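Local coordinates for magnesium and cobalt efflux protein CorC (Neisseria meningitidis serogroup B, PDB 3OI8) that probably takes part in magnesium and cobalt transport, and binds adenosine through the paired CBS domains contained in this fragment, at residues V113-P116 with E117-L121. Numbering follows the deposited sequence.
Sequences VFVP and EGKSL
Pro116 and Lys119 are the first and last residues of a type I beta turn, closed by a weak hydrogen bond from Lys119 N to Pro116 O, long at 3.4 Å but nearly straight at 165°. Glu117 and Gly118 hold the two central positions, and the chain turns off the extended run of 114-116 into the loop before helix 121-130. The Lys119 side chain runs back beside the end of the strand, towards Val115. Its CG stands anti to the backbone N (chi1 -180°), and bends at chi3 and chi4 lay the end of the chain across Val115 at about a right angle. There Lys119 CE meets Val115 CG1 at 3.8 Å, and Lys119 CD lies 4.0 Å from the same methyl, so the aliphatic part of the lysine covers a buried valine while NZ continues to a salt bridge with Glu127 on helix 121-130. Nearer the backbone, Lys119 CB lies 4.1 Å from Pro116 CD, a carbon of the proline ring. Glu117 leaves the turn in another direction: only its CB stays close to the preceding residue, 3.7 Å from Pro116 C. The extended side chain carries the carboxylate to two partners, OE1 forming a salt bridge with Arg41 and OE2 a hydrogen bond with Ser146 OG, which together would limit its rotation. Beyond the turn Ser120 is the N-cap of helix 121-130, its OG accepting a hydrogen bond from Ala123 N. Strand 114-116 pairs in parallel with strand 135-139 through backbone bonds of Val113 and Val115. The tight turn thus makes the first bend of a right-handed beta-alpha-beta crossover, strand 114-116 to helix 121-130 to strand 135-139, within the second CBS domain.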
ATOM      1  N   VAL A 113       1.338 -15.911  -4.559  1.00 24.16           N
ATOM      2  CA  VAL A 113       2.336 -15.604  -5.577  1.00 24.78           C
ATOM      3  C   VAL A 113       3.716 -15.902  -4.990  1.00 23.11           C
ATOM      4  O   VAL A 113       3.994 -15.543  -3.847  1.00 21.36           O
ATOM      5  CB  VAL A 113       2.233 -14.138  -6.017  1.00 32.06           C
ATOM      6  CG1 VAL A 113       3.394 -13.768  -6.901  1.00 33.15           C
ATOM      7  CG2 VAL A 113       0.913 -13.909  -6.740  1.00 42.11           C
ATOM      8  N   PHE A 114       4.551 -16.614  -5.738  1.00 23.60           N
ATOM      9  CA  PHE A 114       5.876 -17.007  -5.245  1.00 22.59           C
ATOM     10  C   PHE A 114       6.981 -16.235  -5.959  1.00 24.12           C
ATOM     11  O   PHE A 114       6.885 -15.976  -7.160  1.00 27.01           O
ATOM     12  CB  PHE A 114       6.087 -18.514  -5.416  1.00 28.60           C
ATOM     13  CG  PHE A 114       5.121 -19.350  -4.620  1.00 24.11           C
ATOM     14  CD1 PHE A 114       5.328 -19.570  -3.275  1.00 27.20           C
ATOM     15  CD2 PHE A 114       3.990 -19.880  -5.209  1.00 31.31           C
ATOM     16  CE1 PHE A 114       4.427 -20.336  -2.527  1.00 34.57           C
ATOM     17  CE2 PHE A 114       3.091 -20.634  -4.472  1.00 32.58           C
ATOM     18  CZ  PHE A 114       3.312 -20.859  -3.130  1.00 30.48           C
ATOM     19  N   VAL A 115       8.017 -15.846  -5.221  1.00 24.46           N
ATOM     20  CA  VAL A 115       9.161 -15.147  -5.823  1.00 27.67           C
ATOM     21  C   VAL A 115      10.452 -15.606  -5.156  1.00 23.84           C
ATOM     22  O   VAL A 115      10.436 -15.958  -3.972  1.00 24.37           O
ATOM     23  CB  VAL A 115       9.059 -13.619  -5.651  1.00 21.17           C
ATOM     24  CG1 VAL A 115       7.831 -13.056  -6.386  1.00 19.37           C
ATOM     25  CG2 VAL A 115       9.014 -13.253  -4.171  1.00 25.47           C
ATOM     26  N   PRO A 116      11.576 -15.586  -5.903  1.00 25.67           N
ATOM     27  CA  PRO A 116      12.910 -15.915  -5.360  1.00 27.12           C
ATOM     28  C   PRO A 116      13.515 -14.732  -4.613  1.00 24.51           C
ATOM     29  O   PRO A 116      13.088 -13.594  -4.817  1.00 21.10           O
ATOM     30  CB  PRO A 116      13.757 -16.195  -6.608  1.00 30.74           C
ATOM     31  CG  PRO A 116      12.932 -15.704  -7.799  1.00 36.92           C
ATOM     32  CD  PRO A 116      11.643 -15.113  -7.296  1.00 31.60           C
ATOM     33  N   GLU A 117      14.505 -14.998  -3.769  1.00 23.64           N
ATOM     34  CA  GLU A 117      15.102 -13.967  -2.922  1.00 30.39           C
ATOM     35  C   GLU A 117      15.880 -12.934  -3.735  1.00 31.70           C
ATOM     36  O   GLU A 117      16.097 -11.804  -3.282  1.00 28.55           O
ATOM     37  CB  GLU A 117      16.059 -14.609  -1.903  1.00 34.67           C
ATOM     38  CG  GLU A 117      15.439 -15.638  -0.967  1.00 35.15           C
ATOM     39  CD  GLU A 117      16.462 -16.250  -0.006  1.00 45.14           C
ATOM     40  OE1 GLU A 117      17.607 -15.743   0.049  1.00 51.44           O
ATOM     41  OE2 GLU A 117      16.123 -17.235   0.690  1.00 35.06           O
ATOM     42  N   GLY A 118      16.314 -13.333  -4.928  1.00 25.50           N
ATOM     43  CA  GLY A 118      17.192 -12.494  -5.738  1.00 25.79           C
ATOM     44  C   GLY A 118      16.438 -11.498  -6.608  1.00 33.49           C
ATOM     45  O   GLY A 118      17.032 -10.656  -7.262  1.00 29.94           O
ATOM     46  N   LYS A 119      15.116 -11.590  -6.616  1.00 30.11           N
ATOM     47  CA  LYS A 119      14.315 -10.706  -7.448  1.00 29.77           C
ATOM     48  C   LYS A 119      14.452  -9.231  -7.030  1.00 23.02           C
ATOM     49  O   LYS A 119      14.429  -8.907  -5.841  1.00 25.67           O
ATOM     50  CB  LYS A 119      12.854 -11.151  -7.416  1.00 25.72           C
ATOM     51  CG  LYS A 119      11.945 -10.282  -8.273  1.00 33.00           C
ATOM     52  CD  LYS A 119      10.502 -10.607  -7.991  1.00 25.44           C
ATOM     53  CE  LYS A 119       9.928 -11.471  -9.074  1.00 36.86           C
ATOM     54  NZ  LYS A 119       9.730 -10.706 -10.326  1.00 30.01           N
ATOM     55  N   SER A 120      14.596  -8.336  -8.006  1.00 27.59           N
ATOM     56  CA  SER A 120      14.740  -6.914  -7.691  1.00 26.40           C
ATOM     57  C   SER A 120      13.451  -6.353  -7.105  1.00 25.25           C
ATOM     58  O   SER A 120      12.362  -6.713  -7.542  1.00 18.99           O
ATOM     59  CB  SER A 120      15.133  -6.113  -8.940  1.00 34.31           C
ATOM     60  OG  SER A 120      14.002  -5.837  -9.749  1.00 37.88           O
ATOM     61  N   LEU A 121      13.580  -5.475  -6.115  1.00 27.46           N
ATOM     62  CA  LEU A 121      12.418  -4.810  -5.545  1.00 28.01           C
ATOM     63  C   LEU A 121      11.672  -3.957  -6.565  1.00 29.56           C
ATOM     64  O   LEU A 121      10.448  -3.819  -6.478  1.00 22.13           O
ATOM     65  CB  LEU A 121      12.794  -3.970  -4.327  1.00 26.97           C
ATOM     66  CG  LEU A 121      13.200  -4.697  -3.046  1.00 27.92           C
ATOM     67  CD1 LEU A 121      13.260  -3.708  -1.892  1.00 24.54           C
ATOM     68  CD2 LEU A 121      12.234  -5.830  -2.725  1.00 23.63           C
TER